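Ribokinase, putative (Burkholderia thailandensis, PDB 3B1N) probably phosphorylates nucleosides as a PfkB (ribokinase) family kinase, holding the nucleoside analogue mizoribine and ADP in adjoining pockets. Local coordinates at residues W205-I210 / L217-G222; G225-H230 / T234-A239; L259-E264 / G273-L278. One frame throughout, in Å; residues are numbered along the deposited sequence.

The three contacts follow one another along the chain and sit round the ADP site. Interaction 1 sets helix 207-211 against strand 216-220. The chain then turns into the hairpin of interaction 2, whose strands 226-230 and 233-237 carry the same mixed sheet to one of its outer edges. Interaction 3 pairs helices 251-264 and 269-284. Centres lie about 11 Å apart between interactions 1 and 2 and between 2 and 3, and about 17 Å between 1 and 3. A salt bridge ties helix 207-211 to strand 226-230, and strand 216-220 packs on helix 251-264. Each contact supplies hydrogen-bond partners for ADP, so the three line one nucleotide site at this end of the sheet.

Interaction 1: W205-I210 / L217-G222; sequences WSEDEI and LIITRG. With ADP (adenosine-5'-diphosphate), chain G.
Glu-207 reaches across to Ile-219, whose CD1 methyl lies 3.7 Å from OE2 of Glu-207 and equally near OE1. An extended chain, with CG anti to the carbonyl carbon (chi1 -71°), carries the carboxylate this far along the strand. Nearer the helix, Leu-217 CD2 rests against the carbonyl O of Glu-207 at 3.7 Å and makes the apolar contact with Ile-210 CG2 at 4.2 Å. Ile-210 and Leu-217 both also rest on Ile-189 of strand 188-192.

The polar link is indirect. A water donates to Glu-207 OE1 at 2.7 Å and accepts from Arg-221 NH1 at 3.1 Å. Arg-221 has two conformers; the link is described for one, so it may not be permanent. In that conformer Ile-219 CG2 lies over the centre of one guanidinium face, while NH2 is bonded to Thr-227 OG1.

At the helix start, Ser-206 and Glu-209 form a capping box: Glu-209 N donates to Ser-206 OG at 3.1 Å, and Ser-206 N returns a bond to Glu-209 OE2, meeting its anti side.

At the end of the strand and just past it, one ADP oxygen is gripped twice, by Thr-220 OG1 at 2.6 Å from O2A and by Gly-222 N at 2.9 Å from O2A; the hydroxyl and the amide are both donors to the alpha-phosphate.

Strands 188-192 and 216-220 are parallel neighbours joined through helices 193-203 and 207-211, a beta-alpha-beta crossover of the Rossmann-like ribokinase fold, with the nucleotide bound past the C-terminal end of the strand.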
loop_
_atom_site.group_PDB
_atom_site.type_symbol
_atom_site.label_atom_id
_atom_site.label_comp_id
_atom_site.label_asym_id
_atom_site.label_seq_id
_atom_site.Cartn_x
_atom_site.Cartn_y
_atom_site.Cartn_z
ATOM N N TRP B 205 3.647 -29.212 5.677
ATOM C CA TRP B 205 4.771 -29.627 6.499
ATOM C C TRP B 205 4.882 -28.744 7.741
ATOM O O TRP B 205 4.488 -27.548 7.724
ATOM C CB TRP B 205 6.092 -29.581 5.712
ATOM C CG TRP B 205 6.254 -30.622 4.642
ATOM C CD1 TRP B 205 5.653 -31.857 4.593
ATOM C CD2 TRP B 205 7.124 -30.559 3.498
ATOM N NE1 TRP B 205 6.065 -32.538 3.473
ATOM C CE2 TRP B 205 6.968 -31.768 2.783
ATOM C CE3 TRP B 205 8.007 -29.587 3.000
ATOM C CZ2 TRP B 205 7.670 -32.039 1.608
ATOM C CZ3 TRP B 205 8.689 -29.849 1.820
ATOM C CH2 TRP B 205 8.518 -31.072 1.133
ATOM N N SER B 206 5.429 -29.334 8.801
ATOM C CA SER B 206 5.809 -28.647 10.020
ATOM C C SER B 206 7.199 -28.067 9.796
ATOM O O SER B 206 7.856 -28.460 8.843
ATOM C CB SER B 206 5.835 -29.657 11.173
ATOM O OG SER B 206 6.881 -30.612 10.965
ATOM N N GLU B 207 7.651 -27.146 10.646
ATOM C CA GLU B 207 9.014 -26.628 10.521
ATOM C C GLU B 207 10.035 -27.755 10.582
ATOM O O GLU B 207 11.042 -27.705 9.876
ATOM C CB GLU B 207 9.341 -25.576 11.579
ATOM C CG GLU B 207 8.631 -24.246 11.390
ATOM C CD GLU B 207 9.145 -23.171 12.330
ATOM O OE1 GLU B 207 8.518 -22.099 12.415
ATOM O OE2 GLU B 207 10.173 -23.393 12.994
ATOM N N ASP B 208 9.746 -28.757 11.430
ATOM C CA ASP B 208 10.572 -29.950 11.610
ATOM C C ASP B 208 10.763 -30.671 10.305
ATOM O O ASP B 208 11.885 -31.074 9.978
ATOM C CB ASP B 208 9.918 -30.934 12.604
ATOM C CG ASP B 208 10.166 -30.574 14.064
ATOM O OD1 ASP B 208 11.018 -29.708 14.369
ATOM O OD2 ASP B 208 9.496 -31.194 14.928
ATOM N N GLU B 209 9.659 -30.839 9.576
ATOM C CA GLU B 209 9.662 -31.538 8.306
ATOM C C GLU B 209 10.403 -30.759 7.216
ATOM O O GLU B 209 11.092 -31.334 6.397
ATOM C CB GLU B 209 8.238 -31.923 7.905
ATOM C CG GLU B 209 7.703 -33.067 8.803
ATOM C CD GLU B 209 6.186 -33.265 8.777
ATOM O OE1 GLU B 209 5.744 -34.411 9.052
ATOM O OE2 GLU B 209 5.424 -32.307 8.526
ATOM N N ILE B 210 10.282 -29.436 7.226
ATOM C CA ILE B 210 11.011 -28.629 6.258
ATOM C C ILE B 210 12.522 -28.704 6.532
ATOM O O ILE B 210 13.354 -28.868 5.608
ATOM C CB ILE B 210 10.490 -27.165 6.292
ATOM C CG1 ILE B 210 9.043 -27.097 5.794
ATOM C CG2 ILE B 210 11.378 -26.219 5.492
ATOM C CD1 ILE B 210 8.369 -25.797 6.149
ATOM N N LEU B 217 17.451 -24.098 7.784
ATOM C CA LEU B 217 16.176 -23.354 7.682
ATOM C C LEU B 217 16.382 -22.105 8.508
ATOM O O LEU B 217 16.572 -22.145 9.726
ATOM C CB LEU B 217 15.022 -24.173 8.255
ATOM C CG LEU B 217 13.676 -23.489 8.567
ATOM C CD1 LEU B 217 13.109 -22.759 7.339
ATOM C CD2 LEU B 217 12.652 -24.473 9.135
ATOM N N ILE B 218 16.358 -20.966 7.811
ATOM C CA ILE B 218 16.660 -19.678 8.419
ATOM C C ILE B 218 15.370 -18.875 8.430
ATOM O O ILE B 218 14.735 -18.723 7.367
ATOM C CB ILE B 218 17.729 -18.924 7.600
ATOM C CG1 ILE B 218 19.054 -19.724 7.512
ATOM C CG2 ILE B 218 17.971 -17.565 8.172
ATOM C CD1 ILE B 218 19.323 -20.264 6.143
ATOM N N ILE B 219 14.986 -18.430 9.625
ATOM C CA ILE B 219 13.732 -17.666 9.821
ATOM C C ILE B 219 14.056 -16.362 10.523
ATOM O O ILE B 219 14.584 -16.364 11.654
ATOM C CB ILE B 219 12.647 -18.482 10.577
ATOM C CG1 ILE B 219 12.370 -19.794 9.856
ATOM C CG2 ILE B 219 11.407 -17.534 10.786
ATOM C CD1 ILE B 219 11.577 -20.823 10.715
ATOM N N THR B 220 13.767 -15.252 9.839
ATOM C CA THR B 220 14.064 -13.941 10.419
ATOM C C THR B 220 12.811 -13.460 11.140
ATOM O O THR B 220 11.670 -13.759 10.703
ATOM C CB THR B 220 14.524 -12.939 9.353
ATOM O OG1 THR B 220 13.437 -12.641 8.464
ATOM C CG2 THR B 220 15.667 -13.555 8.536
ATOM N N ARG B 221 13.052 -12.727 12.228
ATOM C CA ARG B 221 12.016 -12.286 13.153
ATOM C C ARG B 221 12.125 -10.786 13.427
ATOM O O ARG B 221 11.947 -10.306 14.557
ATOM C CB ARG B 221 12.100 -13.145 14.440
ATOM C CG ARG B 221 12.190 -14.640 14.160
ATOM C CD ARG B 221 12.193 -15.505 15.411
ATOM N NE ARG B 221 12.506 -16.912 15.122
ATOM C CZ ARG B 221 11.608 -17.876 14.866
ATOM N NH1 ARG B 221 10.295 -17.605 14.842
ATOM N NH2 ARG B 221 12.017 -19.125 14.624
ATOM N N GLY B 222 12.435 -9.999 12.400
ATOM C CA GLY B 222 12.500 -8.554 12.574
ATOM C C GLY B 222 13.457 -8.087 13.657
ATOM O O GLY B 222 14.614 -8.577 13.741
HETATM P PB ADP G . 12.009 -9.065 5.881
HETATM O O1B ADP G . 10.541 -9.145 6.271
HETATM O O2B ADP G . 12.349 -10.203 4.968
HETATM O O3B ADP G . 12.604 -7.791 5.393
HETATM P PA ADP G . 12.792 -9.068 8.777
HETATM O O1A ADP G . 11.811 -7.921 9.059
HETATM O O2A ADP G . 12.630 -10.371 9.498
HETATM O O3A ADP G . 12.838 -9.489 7.255
HETATM O "O5'" ADP G . 14.168 -8.376 9.047
HETATM C "C5'" ADP G . 15.334 -9.124 8.684
HETATM C "C4'" ADP G . 16.503 -8.909 9.633
HETATM O "O4'" ADP G . 16.863 -7.510 9.630
HETATM C "C3'" ADP G . 16.191 -9.251 11.110
HETATM O "O3'" ADP G . 16.327 -10.658 11.360
HETATM C "C2'" ADP G . 17.148 -8.326 11.819
HETATM O "O2'" ADP G . 18.460 -8.928 11.876
HETATM C "C1'" ADP G . 17.219 -7.104 10.947
HETATM N N9 ADP G . 16.192 -6.124 11.398
HETATM C C8 ADP G . 14.895 -5.965 10.982
HETATM N N7 ADP G . 14.288 -4.972 11.709
HETATM C C5 ADP G . 15.161 -4.569 12.620
HETATM C C6 ADP G . 15.145 -3.594 13.709
HETATM N N6 ADP G . 14.001 -2.881 13.909
HETATM N N1 ADP G . 16.233 -3.445 14.442
HETATM C C2 ADP G . 17.362 -4.163 14.230
HETATM N N3 ADP G . 17.449 -5.055 13.235
HETATM C C4 ADP G . 16.409 -5.312 12.443
HETATM O O HOH W 1 8.468 -19.475 13.226
#

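Interaction 2: G225-H230 / T234-A239; sequences GATIRH and TEQIPA. With ADP (adenosine-5'-diphosphate), chain G.
Ile-228 and Ile-237 cross on the packed face of this hairpin, Ile-228 CD1 lying 4.1 Å from Ile-237 CG1. Ala-226 CB fills in beside them, 4.2 Å from Ile-237 CB, and helix 251-264 closes over Ala-226 and Ile-228 through Phe-255 and Leu-259. On this same side, near the turn, His-230 NE2 donates a 3.0 Å bond, which Glu-235 OE2 accepts through its anti lone pair, lying near the plane of the imidazole; Trp-269 meets that ring. Between the strands, the Ala-226/Ile-237 and Ile-228/Glu-235 pairs are each doubly hydrogen-bonded. This is an antiparallel beta hairpin, its axes at 167°, that finishes one edge of the large mixed sheet. At its open end Gly-225 CA makes a CA-H...O contact with Ile-237 O at 3.4 Å, and the glycine carbonyl O accepts from ADP O3' at 2.8 Å.

The other face is looser towards Thr-234 and Gln-236, both exposed to solvent. Thr-227 CG2 lies alongside the amide of Gln-236, 3.3 Å from NE2, while OG1 turns to Arg-221. Arg-229 passes its CD 3.3 Å from Thr-234 OG1 and bends away at chi2 (112°) to a salt bridge with Asp-208.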
loop_
_atom_site.group_PDB
_atom_site.type_symbol
_atom_site.label_atom_id
_atom_site.label_comp_id
_atom_site.label_asym_id
_atom_site.label_seq_id
_atom_site.Cartn_x
_atom_site.Cartn_y
_atom_site.Cartn_z
ATOM N N GLY B 225 15.574 -10.542 15.846
ATOM C CA GLY B 225 16.725 -11.350 15.357
ATOM C C GLY B 225 16.298 -12.454 14.427
ATOM O O GLY B 225 15.479 -12.223 13.514
ATOM N N ALA B 226 16.899 -13.642 14.560
ATOM C CA ALA B 226 16.582 -14.735 13.635
ATOM C C ALA B 226 16.957 -16.060 14.245
ATOM O O ALA B 226 17.711 -16.066 15.229
ATOM C CB ALA B 226 17.393 -14.544 12.306
ATOM N N THR B 227 16.477 -17.152 13.642
ATOM C CA THR B 227 16.953 -18.508 14.014
ATOM C C THR B 227 17.513 -19.222 12.816
ATOM O O THR B 227 16.998 -19.083 11.704
ATOM C CB THR B 227 15.831 -19.336 14.631
ATOM O OG1 THR B 227 14.728 -19.347 13.752
ATOM C CG2 THR B 227 15.392 -18.749 15.948
ATOM N N ILE B 228 18.566 -20.004 13.039
ATOM C CA ILE B 228 19.101 -20.853 11.987
ATOM C C ILE B 228 19.086 -22.287 12.493
ATOM O O ILE B 228 19.894 -22.668 13.378
ATOM C CB ILE B 228 20.521 -20.457 11.649
ATOM C CG1 ILE B 228 20.526 -18.990 11.154
ATOM C CG2 ILE B 228 21.118 -21.407 10.572
ATOM C CD1 ILE B 228 21.932 -18.452 10.728
ATOM N N ARG B 229 18.220 -23.070 11.914
ATOM C CA ARG B 229 18.087 -24.498 12.260
ATOM C C ARG B 229 18.883 -25.325 11.255
ATOM O O ARG B 229 18.630 -25.287 10.057
ATOM C CB ARG B 229 16.602 -24.890 12.193
ATOM C CG ARG B 229 16.376 -26.390 12.398
ATOM C CD ARG B 229 15.680 -26.629 13.703
ATOM N NE ARG B 229 14.244 -26.707 13.543
ATOM C CZ ARG B 229 13.556 -27.850 13.527
ATOM N NH1 ARG B 229 14.174 -29.012 13.618
ATOM N NH2 ARG B 229 12.244 -27.818 13.376
ATOM N N HIS B 230 19.831 -26.116 11.766
ATOM C CA HIS B 230 20.695 -26.954 10.928
ATOM C C HIS B 230 20.837 -28.310 11.627
ATOM O O HIS B 230 20.323 -28.480 12.725
ATOM C CB HIS B 230 22.056 -26.289 10.701
ATOM C CG HIS B 230 22.767 -25.908 11.965
ATOM N ND1 HIS B 230 23.861 -26.610 12.446
ATOM C CD2 HIS B 230 22.533 -24.917 12.857
ATOM C CE1 HIS B 230 24.252 -26.073 13.591
ATOM N NE2 HIS B 230 23.481 -25.030 13.850
ATOM N N THR B 234 20.210 -25.388 16.733
ATOM C CA THR B 234 19.614 -24.148 16.272
ATOM C C THR B 234 20.364 -22.961 16.871
ATOM O O THR B 234 20.549 -22.860 18.095
ATOM C CB THR B 234 18.124 -24.067 16.670
ATOM O OG1 THR B 234 17.417 -25.190 16.105
ATOM C CG2 THR B 234 17.495 -22.740 16.181
ATOM N N GLU B 235 20.813 -22.065 15.996
ATOM C CA GLU B 235 21.442 -20.821 16.390
ATOM C C GLU B 235 20.338 -19.817 16.630
ATOM O O GLU B 235 19.486 -19.612 15.756
ATOM C CB GLU B 235 22.336 -20.297 15.258
ATOM C CG GLU B 235 23.378 -21.280 14.775
ATOM C CD GLU B 235 24.185 -21.834 15.912
ATOM O OE1 GLU B 235 24.654 -21.052 16.787
ATOM O OE2 GLU B 235 24.321 -23.075 15.951
ATOM N N GLN B 236 20.339 -19.218 17.816
ATOM C CA GLN B 236 19.496 -18.076 18.088
ATOM C C GLN B 236 20.342 -16.841 17.806
ATOM O O GLN B 236 21.270 -16.499 18.557
ATOM C CB GLN B 236 19.049 -18.070 19.543
ATOM C CG GLN B 236 18.271 -19.324 19.968
ATOM C CD GLN B 236 16.885 -19.394 19.355
ATOM O OE1 GLN B 236 16.370 -20.482 19.063
ATOM N NE2 GLN B 236 16.278 -18.239 19.127
ATOM N N ILE B 237 20.042 -16.149 16.707
ATOM C CA ILE B 237 20.857 -15.039 16.292
ATOM C C ILE B 237 20.239 -13.763 16.859
ATOM O O ILE B 237 19.064 -13.479 16.577
ATOM C CB ILE B 237 20.829 -14.920 14.737
ATOM C CG1 ILE B 237 21.270 -16.233 14.053
ATOM C CG2 ILE B 237 21.662 -13.681 14.258
ATOM C CD1 ILE B 237 22.723 -16.672 14.448
ATOM N N PRO B 238 21.007 -12.987 17.617
ATOM C CA PRO B 238 20.444 -11.731 18.138
ATOM C C PRO B 238 20.339 -10.670 17.084
ATOM O O PRO B 238 21.176 -10.624 16.172
ATOM C CB PRO B 238 21.464 -11.273 19.195
ATOM C CG PRO B 238 22.690 -12.120 18.981
ATOM C CD PRO B 238 22.406 -13.235 18.028
ATOM N N ALA B 239 19.374 -9.767 17.248
ATOM C CA ALA B 239 19.414 -8.533 16.492
ATOM C C ALA B 239 20.557 -7.631 16.920
ATOM O O ALA B 239 21.023 -7.696 18.067
ATOM C CB ALA B 239 18.067 -7.769 16.637
HETATM P PB ADP G . 12.009 -9.065 5.881
HETATM O O1B ADP G . 10.541 -9.145 6.271
HETATM O O2B ADP G . 12.349 -10.203 4.968
HETATM O O3B ADP G . 12.604 -7.791 5.393
HETATM P PA ADP G . 12.792 -9.068 8.777
HETATM O O1A ADP G . 11.811 -7.921 9.059
HETATM O O2A ADP G . 12.630 -10.371 9.498
HETATM O O3A ADP G . 12.838 -9.489 7.255
HETATM O "O5'" ADP G . 14.168 -8.376 9.047
HETATM C "C5'" ADP G . 15.334 -9.124 8.684
HETATM C "C4'" ADP G . 16.503 -8.909 9.633
HETATM O "O4'" ADP G . 16.863 -7.510 9.630
HETATM C "C3'" ADP G . 16.191 -9.251 11.110
HETATM O "O3'" ADP G . 16.327 -10.658 11.360
HETATM C "C2'" ADP G . 17.148 -8.326 11.819
HETATM O "O2'" ADP G . 18.460 -8.928 11.876
HETATM C "C1'" ADP G . 17.219 -7.104 10.947
HETATM N N9 ADP G . 16.192 -6.124 11.398
HETATM C C8 ADP G . 14.895 -5.965 10.982
HETATM N N7 ADP G . 14.288 -4.972 11.709
HETATM C C5 ADP G . 15.161 -4.569 12.620
HETATM C C6 ADP G . 15.145 -3.594 13.709
HETATM N N6 ADP G . 14.001 -2.881 13.909
HETATM N N1 ADP G . 16.233 -3.445 14.442
HETATM C C2 ADP G . 17.362 -4.163 14.230
HETATM N N3 ADP G . 17.449 -5.055 13.235
HETATM C C4 ADP G . 16.409 -5.312 12.443
#

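Interaction 3: L259-E264 / G273-L278; sequences LLYGIE and GRLASL. With ADP (adenosine-5'-diphosphate), chain G.
Leu-259 lays its CD1 methyl over the start of the facing segment, 4.1 Å from Ala-276 CB and the same distance from Gly-273 N. With CG anti to the backbone N (chi1 -155°), CD1 is brought against both. Ala-276 answers with its own methyl, CB resting 3.7 Å from the backbone N of Leu-259. The short side chain of Ala-276 is consistent with the close approach, the segment axes passing 8.2 Å apart.

Helices 251-264 and 269-284 run antiparallel here, at 154°, as a helical hairpin in the alpha layer beside the large sheet of this alpha/beta ribokinase fold. Leu-259, Leu-260 and Ile-263 face the sheet, all touching Ile-164, while Leu-275 also meets Ile-299 of helix 296-307. The second apolar touch lies on the flank turned from the sheet: CD2 of Tyr-261 is 3.7 Å from CD2 of Leu-275, the methyl coming obliquely to the ring. That ring is also stacked with His-265.

On the nucleotide side of helix 269-284, Ser-277 OG accepts from ADP O2' at a longish 3.3 Å and is hydrogen-bonded to Pro-238 O as well. Gly-252, near the beginning of the first helix, bonds ADP through its backbone N.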
loop_
_atom_site.group_PDB
_atom_site.type_symbol
_atom_site.label_atom_id
_atom_site.label_comp_id
_atom_site.label_asym_id
_atom_site.label_seq_id
_atom_site.Cartn_x
_atom_site.Cartn_y
_atom_site.Cartn_z
ATOM N N LEU B 259 24.372 -13.390 4.902
ATOM C CA LEU B 259 24.374 -14.851 5.018
ATOM C C LEU B 259 25.151 -15.481 3.871
ATOM O O LEU B 259 25.979 -16.377 4.123
ATOM C CB LEU B 259 22.954 -15.365 5.052
ATOM C CG LEU B 259 22.849 -16.697 5.761
ATOM C CD1 LEU B 259 22.947 -16.472 7.271
ATOM C CD2 LEU B 259 21.508 -17.342 5.406
ATOM N N LEU B 260 24.910 -15.035 2.630
ATOM C CA LEU B 260 25.599 -15.587 1.456
ATOM C C LEU B 260 27.117 -15.350 1.600
ATOM O O LEU B 260 27.909 -16.249 1.273
ATOM C CB LEU B 260 25.114 -14.947 0.135
ATOM C CG LEU B 260 23.724 -15.389 -0.260
ATOM C CD1 LEU B 260 23.253 -14.376 -1.308
ATOM C CD2 LEU B 260 23.837 -16.803 -0.883
ATOM N N TYR B 261 27.528 -14.176 2.078
ATOM C CA TYR B 261 28.965 -13.909 2.231
ATOM C C TYR B 261 29.534 -14.894 3.266
ATOM O O TYR B 261 30.617 -15.494 3.042
ATOM C CB TYR B 261 29.169 -12.468 2.738
ATOM C CG TYR B 261 30.619 -12.106 2.851
ATOM C CD1 TYR B 261 31.312 -11.649 1.747
ATOM C CD2 TYR B 261 31.291 -12.273 4.072
ATOM C CE1 TYR B 261 32.634 -11.307 1.824
ATOM C CE2 TYR B 261 32.648 -11.939 4.166
ATOM C CZ TYR B 261 33.290 -11.459 3.032
ATOM O OH TYR B 261 34.640 -11.113 3.120
ATOM N N GLY B 262 28.824 -15.079 4.384
ATOM C CA GLY B 262 29.306 -15.997 5.442
ATOM C C GLY B 262 29.413 -17.428 4.890
ATOM O O GLY B 262 30.422 -18.120 5.140
ATOM N N ILE B 263 28.411 -17.911 4.146
ATOM C CA ILE B 263 28.417 -19.307 3.650
ATOM C C ILE B 263 29.640 -19.451 2.702
ATOM O O ILE B 263 30.435 -20.411 2.825
ATOM C CB ILE B 263 27.112 -19.620 2.917
ATOM C CG1 ILE B 263 25.982 -19.658 3.945
ATOM C CG2 ILE B 263 27.180 -20.979 2.167
ATOM C CD1 ILE B 263 24.551 -19.629 3.249
ATOM N N GLU B 264 29.803 -18.522 1.763
ATOM C CA GLU B 264 30.901 -18.557 0.792
ATOM C C GLU B 264 32.252 -18.681 1.492
ATOM O O GLU B 264 33.117 -19.419 1.022
ATOM C CB GLU B 264 30.875 -17.261 -0.066
ATOM C CG GLU B 264 32.138 -17.035 -0.870
ATOM C CD GLU B 264 32.142 -15.760 -1.688
ATOM O OE1 GLU B 264 31.301 -14.832 -1.460
ATOM O OE2 GLU B 264 33.055 -15.686 -2.549
ATOM N N GLY B 273 25.182 -15.879 10.660
ATOM C CA GLY B 273 23.897 -15.295 11.129
ATOM C C GLY B 273 24.117 -13.914 11.709
ATOM O O GLY B 273 23.317 -13.009 11.441
ATOM N N ARG B 274 25.174 -13.728 12.516
ATOM C CA ARG B 274 25.363 -12.424 13.134
ATOM C C ARG B 274 25.743 -11.377 12.090
ATOM O O ARG B 274 25.343 -10.209 12.196
ATOM C CB ARG B 274 26.420 -12.534 14.252
ATOM C CG ARG B 274 25.816 -13.145 15.485
ATOM C CD ARG B 274 26.917 -13.475 16.494
ATOM N NE ARG B 274 26.298 -13.875 17.780
ATOM C CZ ARG B 274 25.683 -15.038 17.989
ATOM N NH1 ARG B 274 25.538 -15.961 17.031
ATOM N NH2 ARG B 274 25.172 -15.285 19.218
ATOM N N LEU B 275 26.507 -11.780 11.058
ATOM C CA LEU B 275 26.832 -10.828 10.011
ATOM C C LEU B 275 25.545 -10.398 9.271
ATOM O O LEU B 275 25.394 -9.209 8.997
ATOM C CB LEU B 275 27.879 -11.432 9.032
ATOM C CG LEU B 275 28.246 -10.489 7.892
ATOM C CD1 LEU B 275 28.979 -9.230 8.382
ATOM C CD2 LEU B 275 29.167 -11.251 6.891
ATOM N N ALA B 276 24.709 -11.373 8.938
ATOM C CA ALA B 276 23.419 -11.130 8.270
ATOM C C ALA B 276 22.595 -10.147 9.129
ATOM O O ALA B 276 22.019 -9.178 8.622
ATOM C CB ALA B 276 22.709 -12.443 8.113
ATOM N N SER B 277 22.514 -10.427 10.429
ATOM C CA SER B 277 21.760 -9.617 11.396
ATOM C C SER B 277 22.296 -8.185 11.428
ATOM O O SER B 277 21.520 -7.193 11.365
ATOM C CB SER B 277 21.899 -10.279 12.748
ATOM O OG SER B 277 21.114 -9.538 13.669
ATOM N N LEU B 278 23.618 -8.054 11.409
ATOM C CA LEU B 278 24.228 -6.728 11.345
ATOM C C LEU B 278 23.838 -6.007 10.073
ATOM O O LEU B 278 23.460 -4.817 10.118
ATOM C CB LEU B 278 25.745 -6.799 11.452
ATOM C CG LEU B 278 26.499 -5.518 11.226
ATOM C CD1 LEU B 278 26.136 -4.448 12.229
ATOM C CD2 LEU B 278 28.004 -5.821 11.285
HETATM P PB ADP G . 12.009 -9.065 5.881
HETATM O O1B ADP G . 10.541 -9.145 6.271
HETATM O O2B ADP G . 12.349 -10.203 4.968
HETATM O O3B ADP G . 12.604 -7.791 5.393
HETATM P PA ADP G . 12.792 -9.068 8.777
HETATM O O1A ADP G . 11.811 -7.921 9.059
HETATM O O2A ADP G . 12.630 -10.371 9.498
HETATM O O3A ADP G . 12.838 -9.489 7.255
HETATM O "O5'" ADP G . 14.168 -8.376 9.047
HETATM C "C5'" ADP G . 15.334 -9.124 8.684
HETATM C "C4'" ADP G . 16.503 -8.909 9.633
HETATM O "O4'" ADP G . 16.863 -7.510 9.630
HETATM C "C3'" ADP G . 16.191 -9.251 11.110
HETATM O "O3'" ADP G . 16.327 -10.658 11.360
HETATM C "C2'" ADP G . 17.148 -8.326 11.819
HETATM O "O2'" ADP G . 18.460 -8.928 11.876
HETATM C "C1'" ADP G . 17.219 -7.104 10.947
HETATM N N9 ADP G . 16.192 -6.124 11.398
HETATM C C8 ADP G . 14.895 -5.965 10.982
HETATM N N7 ADP G . 14.288 -4.972 11.709
HETATM C C5 ADP G . 15.161 -4.569 12.620
HETATM C C6 ADP G . 15.145 -3.594 13.709
HETATM N N6 ADP G . 14.001 -2.881 13.909
HETATM N N1 ADP G . 16.233 -3.445 14.442
HETATM C C2 ADP G . 17.362 -4.163 14.230
HETATM N N3 ADP G . 17.449 -5.055 13.235
HETATM C C4 ADP G . 16.409 -5.312 12.443
#